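Local coordinates for protein cysteine S-methyltransferase NleE (Escherichia coli O157:H7, PDB 4R29) that uses S-adenosylmethionine to methylate protein cysteines and probably blocks host NF-kappaB signalling by disabling the zinc fingers of TAB2 and TAB3, at residues A161-F164 with I165-N169; R196-G199 with E200-Y204; T94-G97 with S98-T101; S154-G157 with E158-N162; K189-M192 with I193-E197. The protein carries 1 engineered substitution. All blocks are in the same frame, centred on the assembly; numbering follows the deposited sequence.

Interaction 1 (A161-F164 with I165-N169); sequences ANRF and IELYN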
# COMPACT_ATOMS: atom_id res chain seq x y z
N ALA A 161 8.42 5.75 -4.25
CA ALA A 161 7.42 4.77 -4.63
C ALA A 161 8.04 3.83 -5.65
O ALA A 161 7.87 2.61 -5.57
CB ALA A 161 6.19 5.43 -5.20
N ASN A 162 8.76 4.40 -6.60
CA ASN A 162 9.44 3.59 -7.61
C ASN A 162 10.49 2.68 -6.98
O ASN A 162 10.57 1.50 -7.29
CB ASN A 162 10.06 4.49 -8.69
CG ASN A 162 9.05 4.98 -9.70
OD1 ASN A 162 8.02 4.34 -9.94
ND2 ASN A 162 9.32 6.14 -10.29
N ARG A 163 11.30 3.25 -6.09
CA ARG A 163 12.32 2.50 -5.40
C ARG A 163 11.72 1.34 -4.60
O ARG A 163 12.29 0.26 -4.51
CB ARG A 163 13.13 3.42 -4.50
CG ARG A 163 14.29 2.75 -3.77
CD ARG A 163 15.37 2.41 -4.76
NE ARG A 163 16.57 1.87 -4.13
CZ ARG A 163 17.37 0.98 -4.72
NH1 ARG A 163 17.09 0.52 -5.93
NH2 ARG A 163 18.45 0.54 -4.09
N PHE A 164 10.55 1.55 -4.02
CA PHE A 164 9.89 0.46 -3.33
C PHE A 164 9.57 -0.69 -4.27
O PHE A 164 9.78 -1.85 -3.94
CB PHE A 164 8.61 0.94 -2.64
CG PHE A 164 7.73 -0.18 -2.19
CD1 PHE A 164 8.01 -0.87 -1.03
CD2 PHE A 164 6.63 -0.57 -2.96
CE1 PHE A 164 7.19 -1.92 -0.61
CE2 PHE A 164 5.81 -1.61 -2.55
CZ PHE A 164 6.09 -2.29 -1.37
N ILE A 165 9.04 -0.36 -5.45
CA ILE A 165 8.65 -1.37 -6.41
C ILE A 165 9.85 -2.22 -6.87
O ILE A 165 9.75 -3.44 -7.03
CB ILE A 165 7.90 -0.74 -7.59
CG1 ILE A 165 6.58 -0.13 -7.10
CG2 ILE A 165 7.64 -1.76 -8.70
CD1 ILE A 165 5.86 0.70 -8.17
N GLU A 166 10.99 -1.56 -7.06
CA GLU A 166 12.24 -2.26 -7.35
C GLU A 166 12.64 -3.19 -6.22
O GLU A 166 12.99 -4.34 -6.47
CB GLU A 166 13.38 -1.27 -7.56
CG GLU A 166 13.22 -0.42 -8.79
CD GLU A 166 14.26 0.69 -8.82
OE1 GLU A 166 14.05 1.67 -9.58
OE2 GLU A 166 15.27 0.59 -8.09
N LEU A 167 12.62 -2.68 -4.98
CA LEU A 167 12.99 -3.53 -3.86
C LEU A 167 11.97 -4.64 -3.72
O LEU A 167 12.32 -5.79 -3.51
CB LEU A 167 13.12 -2.71 -2.57
CG LEU A 167 14.20 -1.62 -2.59
CD1 LEU A 167 14.22 -0.79 -1.31
CD2 LEU A 167 15.58 -2.24 -2.83
N TYR A 168 10.70 -4.31 -3.87
CA TYR A 168 9.65 -5.32 -3.78
C TYR A 168 9.83 -6.43 -4.83
O TYR A 168 9.59 -7.60 -4.55
CB TYR A 168 8.29 -4.68 -3.96
CG TYR A 168 7.16 -5.66 -3.90
CD1 TYR A 168 6.67 -6.10 -2.68
CD2 TYR A 168 6.57 -6.16 -5.06
CE1 TYR A 168 5.62 -6.99 -2.60
CE2 TYR A 168 5.53 -7.06 -5.00
CZ TYR A 168 5.05 -7.47 -3.77
OH TYR A 168 4.02 -8.36 -3.68
N ASN A 169 10.23 -6.04 -6.03
CA ASN A 169 10.46 -7.00 -7.10
C ASN A 169 11.67 -7.88 -6.82
O ASN A 169 11.68 -9.05 -7.15
CB ASN A 169 10.63 -6.27 -8.44
CG ASN A 169 9.32 -5.81 -9.03
OD1 ASN A 169 8.26 -6.37 -8.74
ND2 ASN A 169 9.37 -4.76 -9.84

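Interaction 2 (R196-G199 with E200-Y204); sequences REMG and EIFSY. With SAM (S-adenosylmethionine), chain E.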
# COMPACT_ATOMS: atom_id res chain seq x y z
N ARG A 196 16.73 -3.18 5.13
CA ARG A 196 17.31 -1.90 5.52
C ARG A 196 16.98 -0.83 4.49
O ARG A 196 16.60 0.30 4.83
CB ARG A 196 18.83 -1.99 5.71
CG ARG A 196 19.47 -0.63 5.99
CD ARG A 196 20.94 -0.74 6.45
NE ARG A 196 21.10 -1.53 7.66
CZ ARG A 196 21.01 -1.06 8.91
NH1 ARG A 196 20.72 0.22 9.13
NH2 ARG A 196 21.19 -1.88 9.93
N GLU A 197 17.11 -1.19 3.22
CA GLU A 197 16.74 -0.29 2.14
C GLU A 197 15.25 0.11 2.20
O GLU A 197 14.91 1.28 2.01
CB GLU A 197 17.13 -0.91 0.79
CG GLU A 197 18.63 -1.12 0.63
CD GLU A 197 19.17 -2.41 1.30
OE1 GLU A 197 18.43 -3.14 2.00
OE2 GLU A 197 20.37 -2.68 1.11
N MET A 198 14.36 -0.84 2.48
CA MET A 198 12.95 -0.50 2.71
C MET A 198 12.75 0.43 3.90
O MET A 198 11.99 1.39 3.81
CB MET A 198 12.12 -1.75 2.99
CG MET A 198 12.31 -2.85 2.01
SD MET A 198 10.77 -3.14 1.15
CE MET A 198 10.73 -1.54 0.35
N GLY A 199 13.38 0.11 5.02
CA GLY A 199 13.23 0.92 6.21
C GLY A 199 13.54 2.38 5.91
O GLY A 199 12.80 3.30 6.30
N GLU A 200 14.62 2.59 5.17
CA GLU A 200 15.05 3.92 4.78
C GLU A 200 14.01 4.65 3.93
O GLU A 200 13.66 5.78 4.22
CB GLU A 200 16.41 3.84 4.08
CG GLU A 200 17.50 3.34 5.03
CD GLU A 200 18.84 3.07 4.37
OE1 GLU A 200 18.93 3.08 3.13
OE2 GLU A 200 19.82 2.84 5.10
N ILE A 201 13.49 3.99 2.90
CA ILE A 201 12.53 4.67 2.04
C ILE A 201 11.18 4.88 2.75
O ILE A 201 10.45 5.79 2.41
CB ILE A 201 12.38 4.01 0.63
CG1 ILE A 201 11.90 2.56 0.74
CG2 ILE A 201 13.71 4.09 -0.15
CD1 ILE A 201 11.49 1.95 -0.63
N PHE A 202 10.89 4.05 3.75
CA PHE A 202 9.69 4.27 4.55
C PHE A 202 9.91 5.30 5.66
O PHE A 202 9.00 5.55 6.44
CB PHE A 202 9.18 2.96 5.16
CG PHE A 202 8.52 2.03 4.17
CD1 PHE A 202 7.49 2.47 3.35
CD2 PHE A 202 8.93 0.70 4.07
CE1 PHE A 202 6.88 1.61 2.45
CE2 PHE A 202 8.32 -0.17 3.17
CZ PHE A 202 7.29 0.29 2.36
N SER A 203 11.10 5.89 5.73
CA SER A 203 11.39 6.94 6.72
C SER A 203 11.41 6.46 8.17
O SER A 203 11.21 7.25 9.06
CB SER A 203 10.37 8.09 6.62
OG SER A 203 10.41 8.69 5.35
N TYR A 204 11.63 5.18 8.41
CA TYR A 204 11.68 4.72 9.79
C TYR A 204 12.94 5.29 10.43
O TYR A 204 13.90 5.63 9.74
CB TYR A 204 11.72 3.20 9.86
CG TYR A 204 10.51 2.51 9.31
CD1 TYR A 204 9.33 3.21 9.08
CD2 TYR A 204 10.55 1.15 9.00
CE1 TYR A 204 8.21 2.56 8.57
CE2 TYR A 204 9.44 0.51 8.50
CZ TYR A 204 8.28 1.22 8.29
OH TYR A 204 7.19 0.57 7.79
N SAM E . 2.79 -0.10 6.03
CA SAM E . 4.23 0.15 6.14
C SAM E . 4.58 1.59 5.78
O SAM E . 5.64 2.08 6.18
OXT SAM E . 3.82 2.27 5.07
CB SAM E . 5.05 -0.77 5.24
CG SAM E . 5.11 -2.22 5.71
SD SAM E . 6.48 -3.17 4.97
CE SAM E . 6.14 -4.72 5.84
C5' SAM E . 7.85 -2.59 6.00
C4' SAM E . 9.16 -3.21 5.55
O4' SAM E . 10.25 -2.41 5.98
C3' SAM E . 9.37 -4.60 6.12
O3' SAM E . 8.91 -5.60 5.23
C2' SAM E . 10.87 -4.68 6.32
O2' SAM E . 11.40 -5.25 5.16
C1' SAM E . 11.34 -3.23 6.38
N9 SAM E . 11.69 -2.77 7.74
C8 SAM E . 12.87 -2.18 8.11
N7 SAM E . 12.81 -1.86 9.41
C5 SAM E . 11.60 -2.22 9.88
C6 SAM E . 11.02 -2.11 11.14
N6 SAM E . 11.70 -1.57 12.14
N1 SAM E . 9.74 -2.57 11.33
C2 SAM E . 9.04 -3.13 10.28
N3 SAM E . 9.61 -3.23 9.03
C4 SAM E . 10.87 -2.78 8.83
O HOH W 1 20.42 2.56 7.64

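Interaction 3 (T94-G97 with S98-T101); sequences TPEG and SWLT. With SAM (S-adenosylmethionine), chain E.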
# COMPACT_ATOMS: atom_id res chain seq x y z
N THR A 94 -0.17 0.00 10.78
CA THR A 94 -1.50 -0.40 10.33
C THR A 94 -1.72 0.19 8.94
O THR A 94 -1.02 1.12 8.55
CB THR A 94 -2.60 0.07 11.31
OG1 THR A 94 -2.67 1.50 11.33
CG2 THR A 94 -2.33 -0.46 12.73
N PRO A 95 -2.69 -0.34 8.19
CA PRO A 95 -2.95 0.32 6.90
C PRO A 95 -3.27 1.80 7.08
O PRO A 95 -2.79 2.64 6.31
CB PRO A 95 -4.19 -0.41 6.37
CG PRO A 95 -4.12 -1.80 7.00
CD PRO A 95 -3.36 -1.65 8.31
N GLU A 96 -4.07 2.12 8.09
CA GLU A 96 -4.54 3.49 8.28
C GLU A 96 -3.37 4.45 8.56
O GLU A 96 -3.27 5.51 7.95
CB GLU A 96 -5.60 3.53 9.38
CG GLU A 96 -6.34 4.84 9.46
CD GLU A 96 -7.30 4.93 10.65
OE1 GLU A 96 -7.42 3.93 11.41
OE2 GLU A 96 -7.95 5.99 10.80
N GLY A 97 -2.49 4.08 9.48
CA GLY A 97 -1.32 4.89 9.77
C GLY A 97 -0.37 4.97 8.59
O GLY A 97 0.34 5.97 8.42
N SER A 98 -0.36 3.91 7.77
CA SER A 98 0.49 3.87 6.58
C SER A 98 0.20 5.03 5.64
O SER A 98 1.13 5.64 5.11
CB SER A 98 0.35 2.54 5.85
OG SER A 98 0.75 1.45 6.67
N TRP A 99 -1.08 5.36 5.44
CA TRP A 99 -1.41 6.52 4.59
C TRP A 99 -1.59 7.84 5.36
O TRP A 99 -1.41 8.92 4.80
CB TRP A 99 -2.60 6.25 3.65
CG TRP A 99 -3.84 5.71 4.31
CD1 TRP A 99 -4.28 4.43 4.29
CD2 TRP A 99 -4.80 6.46 5.06
NE1 TRP A 99 -5.46 4.32 5.00
CE2 TRP A 99 -5.80 5.56 5.48
CE3 TRP A 99 -4.90 7.80 5.44
CZ2 TRP A 99 -6.89 5.95 6.25
CZ3 TRP A 99 -6.00 8.19 6.20
CH2 TRP A 99 -6.98 7.27 6.60
N LEU A 100 -1.93 7.75 6.64
CA LEU A 100 -2.09 8.93 7.47
C LEU A 100 -0.78 9.72 7.56
O LEU A 100 -0.78 10.94 7.45
CB LEU A 100 -2.58 8.55 8.87
CG LEU A 100 -2.91 9.77 9.74
CD1 LEU A 100 -3.95 10.68 9.05
CD2 LEU A 100 -3.41 9.38 11.14
N THR A 101 0.33 9.02 7.76
CA THR A 101 1.64 9.65 7.83
C THR A 101 2.01 10.31 6.49
O THR A 101 2.85 11.20 6.43
CB THR A 101 2.75 8.62 8.21
OG1 THR A 101 2.63 7.47 7.37
CG2 THR A 101 2.62 8.17 9.67
N SAM E . 2.79 -0.10 6.03
CA SAM E . 4.23 0.15 6.14
C SAM E . 4.58 1.59 5.78
O SAM E . 5.64 2.08 6.18
OXT SAM E . 3.82 2.27 5.07
CB SAM E . 5.05 -0.77 5.24
CG SAM E . 5.11 -2.22 5.71
SD SAM E . 6.48 -3.17 4.97
CE SAM E . 6.14 -4.72 5.84
C5' SAM E . 7.85 -2.59 6.00
C4' SAM E . 9.16 -3.21 5.55
O4' SAM E . 10.25 -2.41 5.98
C3' SAM E . 9.37 -4.60 6.12
O3' SAM E . 8.91 -5.60 5.23
C2' SAM E . 10.87 -4.68 6.32
O2' SAM E . 11.40 -5.25 5.16
C1' SAM E . 11.34 -3.23 6.38
N9 SAM E . 11.69 -2.77 7.74
C8 SAM E . 12.87 -2.18 8.11
N7 SAM E . 12.81 -1.86 9.41
C5 SAM E . 11.60 -2.22 9.88
C6 SAM E . 11.02 -2.11 11.14
N6 SAM E . 11.70 -1.57 12.14
N1 SAM E . 9.74 -2.57 11.33
C2 SAM E . 9.04 -3.13 10.28
N3 SAM E . 9.61 -3.23 9.03
C4 SAM E . 10.87 -2.78 8.83

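Interaction 4 (S154-G157 with E158-N162); sequences SPLG and EQRAN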
# COMPACT_ATOMS: atom_id res chain seq x y z
N SER A 154 6.11 16.39 -3.65
CA SER A 154 7.51 16.31 -3.24
C SER A 154 8.20 15.37 -4.20
O SER A 154 7.67 14.31 -4.49
CB SER A 154 7.65 15.78 -1.82
OG SER A 154 8.95 15.23 -1.62
N PRO A 155 9.40 15.75 -4.67
CA PRO A 155 10.13 14.92 -5.64
C PRO A 155 10.50 13.56 -5.06
O PRO A 155 10.69 12.62 -5.83
CB PRO A 155 11.38 15.76 -5.95
CG PRO A 155 11.58 16.59 -4.73
CD PRO A 155 10.20 16.91 -4.23
N LEU A 156 10.57 13.45 -3.74
CA LEU A 156 10.84 12.16 -3.09
C LEU A 156 9.67 11.17 -3.22
O LEU A 156 9.87 9.96 -3.13
CB LEU A 156 11.20 12.36 -1.62
CG LEU A 156 12.56 12.97 -1.29
CD1 LEU A 156 12.66 13.33 0.18
CD2 LEU A 156 13.68 12.03 -1.67
N GLY A 157 8.46 11.66 -3.43
CA GLY A 157 7.29 10.81 -3.45
C GLY A 157 7.40 9.70 -4.46
O GLY A 157 7.48 8.52 -4.11
N GLU A 158 7.39 10.08 -5.74
CA GLU A 158 7.46 9.13 -6.83
C GLU A 158 8.75 8.32 -6.81
O GLU A 158 8.74 7.12 -7.08
CB GLU A 158 7.31 9.86 -8.17
CG GLU A 158 6.96 8.92 -9.34
CD GLU A 158 6.95 9.62 -10.69
OE1 GLU A 158 7.27 8.97 -11.71
OE2 GLU A 158 6.62 10.83 -10.74
N GLN A 159 9.86 8.99 -6.52
CA GLN A 159 11.15 8.32 -6.45
C GLN A 159 11.10 7.17 -5.46
O GLN A 159 11.48 6.05 -5.79
CB GLN A 159 12.28 9.31 -6.10
CG GLN A 159 12.65 10.24 -7.26
CD GLN A 159 13.55 11.41 -6.86
OE1 GLN A 159 14.21 11.38 -5.81
NE2 GLN A 159 13.58 12.45 -7.70
N ARG A 160 10.63 7.45 -4.25
CA ARG A 160 10.52 6.40 -3.23
C ARG A 160 9.52 5.34 -3.63
O ARG A 160 9.76 4.17 -3.39
CB ARG A 160 10.22 6.97 -1.84
CG ARG A 160 11.43 7.63 -1.24
CD ARG A 160 11.27 8.00 0.20
NE ARG A 160 12.50 8.59 0.69
CZ ARG A 160 12.81 8.75 1.97
NH1 ARG A 160 11.96 8.35 2.92
NH2 ARG A 160 13.96 9.30 2.30
N ALA A 161 8.42 5.75 -4.25
CA ALA A 161 7.42 4.77 -4.63
C ALA A 161 8.04 3.83 -5.65
O ALA A 161 7.87 2.61 -5.57
CB ALA A 161 6.19 5.43 -5.20
N ASN A 162 8.76 4.40 -6.60
CA ASN A 162 9.44 3.59 -7.61
C ASN A 162 10.49 2.68 -6.98
O ASN A 162 10.57 1.50 -7.29
CB ASN A 162 10.06 4.49 -8.69
CG ASN A 162 9.05 4.98 -9.70
OD1 ASN A 162 8.02 4.34 -9.94
ND2 ASN A 162 9.32 6.14 -10.29
O HOH W 2 6.71 12.95 -6.51

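Interaction 5 (K189-M192 with I193-E197); sequences KSEM and IIARE. With SAM (S-adenosylmethionine), chain E.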
# COMPACT_ATOMS: atom_id res chain seq x y z
N LYS A 189 15.71 -14.68 4.60
CA LYS A 189 16.85 -14.40 3.72
C LYS A 189 16.61 -13.20 2.80
O LYS A 189 17.51 -12.39 2.59
CB LYS A 189 17.23 -15.61 2.87
CG LYS A 189 17.88 -16.76 3.64
CD LYS A 189 18.22 -17.90 2.66
CE LYS A 189 18.88 -19.11 3.35
NZ LYS A 189 19.26 -20.15 2.32
N SER A 190 15.41 -13.11 2.23
CA SER A 190 15.09 -12.04 1.29
C SER A 190 14.96 -10.72 2.06
O SER A 190 15.33 -9.66 1.54
CB SER A 190 13.84 -12.35 0.46
OG SER A 190 12.65 -12.25 1.24
N GLU A 191 14.47 -10.79 3.29
CA GLU A 191 14.48 -9.61 4.17
C GLU A 191 15.90 -9.11 4.44
O GLU A 191 16.12 -7.90 4.53
CB GLU A 191 13.80 -9.91 5.51
CG GLU A 191 12.28 -9.95 5.46
CD GLU A 191 11.67 -8.66 4.93
OE1 GLU A 191 11.31 -8.61 3.74
OE2 GLU A 191 11.52 -7.69 5.69
N MET A 192 16.86 -10.02 4.61
CA MET A 192 18.20 -9.57 4.93
C MET A 192 18.71 -8.76 3.74
O MET A 192 19.48 -7.82 3.89
CB MET A 192 19.13 -10.75 5.24
CG MET A 192 20.57 -10.35 5.57
SD MET A 192 20.76 -9.33 7.09
CE MET A 192 20.79 -10.56 8.41
N ILE A 193 18.24 -9.10 2.54
CA ILE A 193 18.71 -8.43 1.33
C ILE A 193 18.14 -7.01 1.15
O ILE A 193 18.85 -6.08 0.73
CB ILE A 193 18.37 -9.26 0.06
CG1 ILE A 193 18.87 -10.71 0.17
CG2 ILE A 193 18.90 -8.57 -1.17
CD1 ILE A 193 20.33 -10.88 -0.08
N ILE A 194 16.86 -6.82 1.46
CA ILE A 194 16.23 -5.52 1.13
C ILE A 194 15.64 -4.73 2.30
O ILE A 194 15.17 -3.61 2.10
CB ILE A 194 15.16 -5.69 0.04
CG1 ILE A 194 14.21 -6.84 0.39
CG2 ILE A 194 15.81 -5.92 -1.32
CD1 ILE A 194 13.09 -6.44 1.29
N ALA A 195 15.67 -5.30 3.50
CA ALA A 195 14.90 -4.73 4.61
C ALA A 195 15.41 -3.35 5.03
O ALA A 195 14.62 -2.45 5.26
CB ALA A 195 14.83 -5.68 5.81
N ARG A 196 16.73 -3.18 5.13
CA ARG A 196 17.31 -1.90 5.52
C ARG A 196 16.98 -0.83 4.49
O ARG A 196 16.60 0.30 4.83
CB ARG A 196 18.83 -1.99 5.71
CG ARG A 196 19.47 -0.63 5.99
CD ARG A 196 20.94 -0.74 6.45
NE ARG A 196 21.10 -1.53 7.66
CZ ARG A 196 21.01 -1.06 8.91
NH1 ARG A 196 20.72 0.22 9.13
NH2 ARG A 196 21.19 -1.88 9.93
N GLU A 197 17.11 -1.19 3.22
CA GLU A 197 16.74 -0.29 2.14
C GLU A 197 15.25 0.11 2.20
O GLU A 197 14.91 1.28 2.01
CB GLU A 197 17.13 -0.91 0.79
CG GLU A 197 18.63 -1.12 0.63
CD GLU A 197 19.17 -2.41 1.30
OE1 GLU A 197 18.43 -3.14 2.00
OE2 GLU A 197 20.37 -2.68 1.11
N SAM E . 2.79 -0.10 6.03
CA SAM E . 4.23 0.15 6.14
C SAM E . 4.58 1.59 5.78
O SAM E . 5.64 2.08 6.18
OXT SAM E . 3.82 2.27 5.07
CB SAM E . 5.05 -0.77 5.24
CG SAM E . 5.11 -2.22 5.71
SD SAM E . 6.48 -3.17 4.97
CE SAM E . 6.14 -4.72 5.84
C5' SAM E . 7.85 -2.59 6.00
C4' SAM E . 9.16 -3.21 5.55
O4' SAM E . 10.25 -2.41 5.98
C3' SAM E . 9.37 -4.60 6.12
O3' SAM E . 8.91 -5.60 5.23
C2' SAM E . 10.87 -4.68 6.32
O2' SAM E . 11.40 -5.25 5.16
C1' SAM E . 11.34 -3.23 6.38
N9 SAM E . 11.69 -2.77 7.74
C8 SAM E . 12.87 -2.18 8.11
N7 SAM E . 12.81 -1.86 9.41
C5 SAM E . 11.60 -2.22 9.88
C6 SAM E . 11.02 -2.11 11.14
N6 SAM E . 11.70 -1.57 12.14
N1 SAM E . 9.74 -2.57 11.33
C2 SAM E . 9.04 -3.13 10.28
N3 SAM E . 9.61 -3.23 9.03
C4 SAM E . 10.87 -2.78 8.83
O HOH W 3 19.09 -5.04 4.10

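Interaction 1 (A161-F164 with I165-N169)
Arg163 and Glu166, neighbours across one turn on the exposed side of helix 155-181, form a salt bridge with Arg163 NH1 2.8 Å from Glu166 OE2. The carboxylate oxygen sits at the edge of the guanidinium, in its plane. NH1 approaches OE2 nearly in line with the oxygen's C-O bond, but the N-H itself is bent away from the line to it, and the two flat groups are turned 78° against each other. A bend at chi2 (71°) in the Arg163 chain swings its end forward along the helix, where it crosses the extended Glu166 at about a right angle. Over one guanidinium face lies a methyl of Leu167, its CD2 4.1 Å from Arg163 CZ.

Phe164 and Tyr168 both carry CG anti to the backbone N, which makes their rings lie side by side and point the same way. The ring planes are 30° apart but slid past each other, with centroids at 5.8 Å and little overlap. Phe164 CZ touches Tyr168 CD1 at 4.1 Å, and Tyr168 CB covers one Phe164 face near its rim.

Phe164 is inserted between Met198 and Ile201 of helix 186-201 and the sheet residues Met109, Gln111 and Val148. Helix 155-181 packs on the three-stranded sheet, with helix 186-201 against another part of its surface; Asn162 and Ile165 reach Lys134 of strand 131-137.

Interaction 2 (R196-G199 with E200-Y204)
A Schellman motif ends helix 186-201 and hands the chain directly to the S-adenosylmethionine pocket. Tyr204 N donates to Gly199 O at 3.1 Å, and Ser203 N turns back to Glu200 O; the positive phi of Ser203 (67°) makes this reversal possible. The tight turn delivers Tyr204 to the cofactor, where its OH donates to the carboxylate O of S-adenosylmethionine at 2.7 Å. The adenine N7 lies at the edge of the Tyr204 ring, near its plane, and Phe202 CB covers one face of that ring.

Phe202 presents a face to the methionine moiety, with its CZ 3.8 Å from the cofactor CB. Beside it, the Met198 chain bends at both chi2 and chi3, which brings its methyl to the two residues of the next turn: Met198 CE is 3.7 Å from Ile201 CD1 and 4.0 Å from Phe202 CE2. Gly199, bare of any side chain, lets the base approach the helix backbone, its CA lying 3.7 Å from the cofactor C8.

On the outer side, Arg196 and Glu200 are joined through a water that accepts from Arg196 NH1 at 2.8 Å and donates to Glu200 OE2 at 2.6 Å; Arg196 NH2 has a stronger partner in Asp210. Arg107, Gln111, Ser98 and Glu191 supply the cofactor's other hydrogen bonds, and the whole is a helix C-terminus built into a cofactor pocket of a Rossmann-like methyltransferase.

Interaction 3 (T94-G97 with S98-T101)
Ser98 OG donates to Thr94 O at 2.6 Å from above the carbonyl plane, 40° out of it, the first of two hydroxyl-to-carbonyl bonds at the start of helix 95-103. Ser98 N reaches the same oxygen from the opposite face at 3.0 Å. Because its proton is given to Thr94 O, Ser98 OG can accept from the amino N of S-adenosylmethionine, 2.6 Å away; Thr94 O probably orients the hydroxyl that holds the cofactor. Gly97 O also takes two donors, but differently placed: Thr101 OG1 donates in the carbonyl plane at 2.9 Å, and Thr101 N adds a nearly straight backbone bond, tilted from that plane. Thr101 OG1 also takes a hydrogen bond from NE of Arg107.

Capping is the second kind of contact. Thr94 is the N-cap, and its OG1 accepts from Gly97 N at 3.2 Å.

The third is packing on the indole. Trp99 CG stands between the backbone N and the carbonyl carbon (chi1 52°), folding the ring back along the preceding turn. One face then lies over Glu96 O, which is 3.4 Å from Trp99 CD2, and Glu96 CG touches Trp99 CZ2, also at 3.4 Å. The Glu96 carboxylate itself bonds to Tyr72 OH.

Trp99 makes an edge-to-face pair with Phe112, so its ring joins the short helix to strand 109-114, and it also packs against helices 59-76 and 120-125.

Interaction 4 (S154-G157 with E158-N162)
Arg160 N and Ala161 N donate to the carbonyls of the first turn, Arg160 N to Leu156 O at 2.9 Å and Ala161 N to Gly157 O at 2.9 Å, the earliest regular bonds of an N-capped helix, 155-181. Before them the pattern is interrupted by a water. It donates to Ser154 O at 2.6 Å and accepts from Glu158 N at 3.0 Å, bridging a 4.4 Å gap between them. The solvent molecule thus stands in for the direct bond of a regular turn and satisfies both groups. Gly157 N bonds back to Ser154 O as well, which gives that carbonyl two donors.

Ser154 is the N-cap residue. Its OG lies roughly anti to the backbone N (chi1 158°), a position from which it accepts from Leu156 N at 3.2 Å. The bond is somewhat bent, at 142°.

Outward from this frame, Gln159 has its CG beside the backbone N and an extended chain beyond, laying the side-chain amide against the preceding turn, with Gln159 CD 3.3 Å from Pro155 O. Glu158 packs on Tyr150 of strand 145-151. Leu156 packs on Phe84 and Pro108. Arg160 runs straight from CG to NE past the Leu156 side chain, and its NH1 makes a weak hydrogen bond to Ile201 O at the end of helix 186-201. Along that path Leu156 CD2 lies 4.3 Å from Arg160 NE.

Interaction 5 (K189-M192 with I193-E197)
Ile194 CD1 lies to one face of the Glu191 carboxylate, 3.7 Å from Glu191 OE1; at the edge, close to the plane, the ribose hydroxyl O2' of S-adenosylmethionine meets Glu191 OE2. O2' donates to this oxygen over a very short 2.5 Å, and O3' adds a weak bond. A bend at chi2 (-57°) turns the carboxylate toward the sugar. Two outside groups hold it there, Lys171 by a salt bridge to OE1 and Tyr212 by a hydrogen bond from its hydroxyl to OE2.

Ile194 has CG1 between the backbone N and the carbonyl carbon (chi1 49°), which lays the branch back on the preceding turn, with CG1 3.2 Å from Ser190 O. Its phi of -121° marks a departure from regular helix, and just beyond it the helix kinks where the N atoms of Arg196 and Glu197 lose their bonds to the turn before. A water fills in at this point: it donates to Met192 O at 2.8 Å and to Glu197 OE1 at 2.9 Å, and accepts from Arg196 N at 3.2 Å. Beside the kink, Ala195 O comes within 3.4 Å of the adenine carbon C8 of the cofactor.

An acidic side chain gripping the ribose hydroxyls is familiar from Rossmann-like methyltransferases, though here it comes from a helix rather than a strand end; the nearby lysine would probably favour the ionised carboxylate and so strengthen its hold on O2'.

Interactions 1 and 4 are successive turns of helix 155-181, and interactions 5 and 2 successive turns of helix 186-201; interaction 3 stands apart on helix 95-103, touching none of the others. The two long helices pack together where, in interaction 1, Phe164 meets Met198, Ile201 and Phe202 of interaction 2, a buried apolar face, and Leu167 touches Ile194 and Glu197 of interaction 5, while the charged Arg163-Glu166 pair looks outward. Interactions 2, 3 and 5 share the cofactor, taking its carboxylate, amino group and ribose respectively through a phenol, a serine hydroxyl and a carboxylate. Interaction 4 is mostly capping and backbone chemistry, linked to interaction 2 through Arg160. Waters repair irregular backbone in interactions 4 and 5.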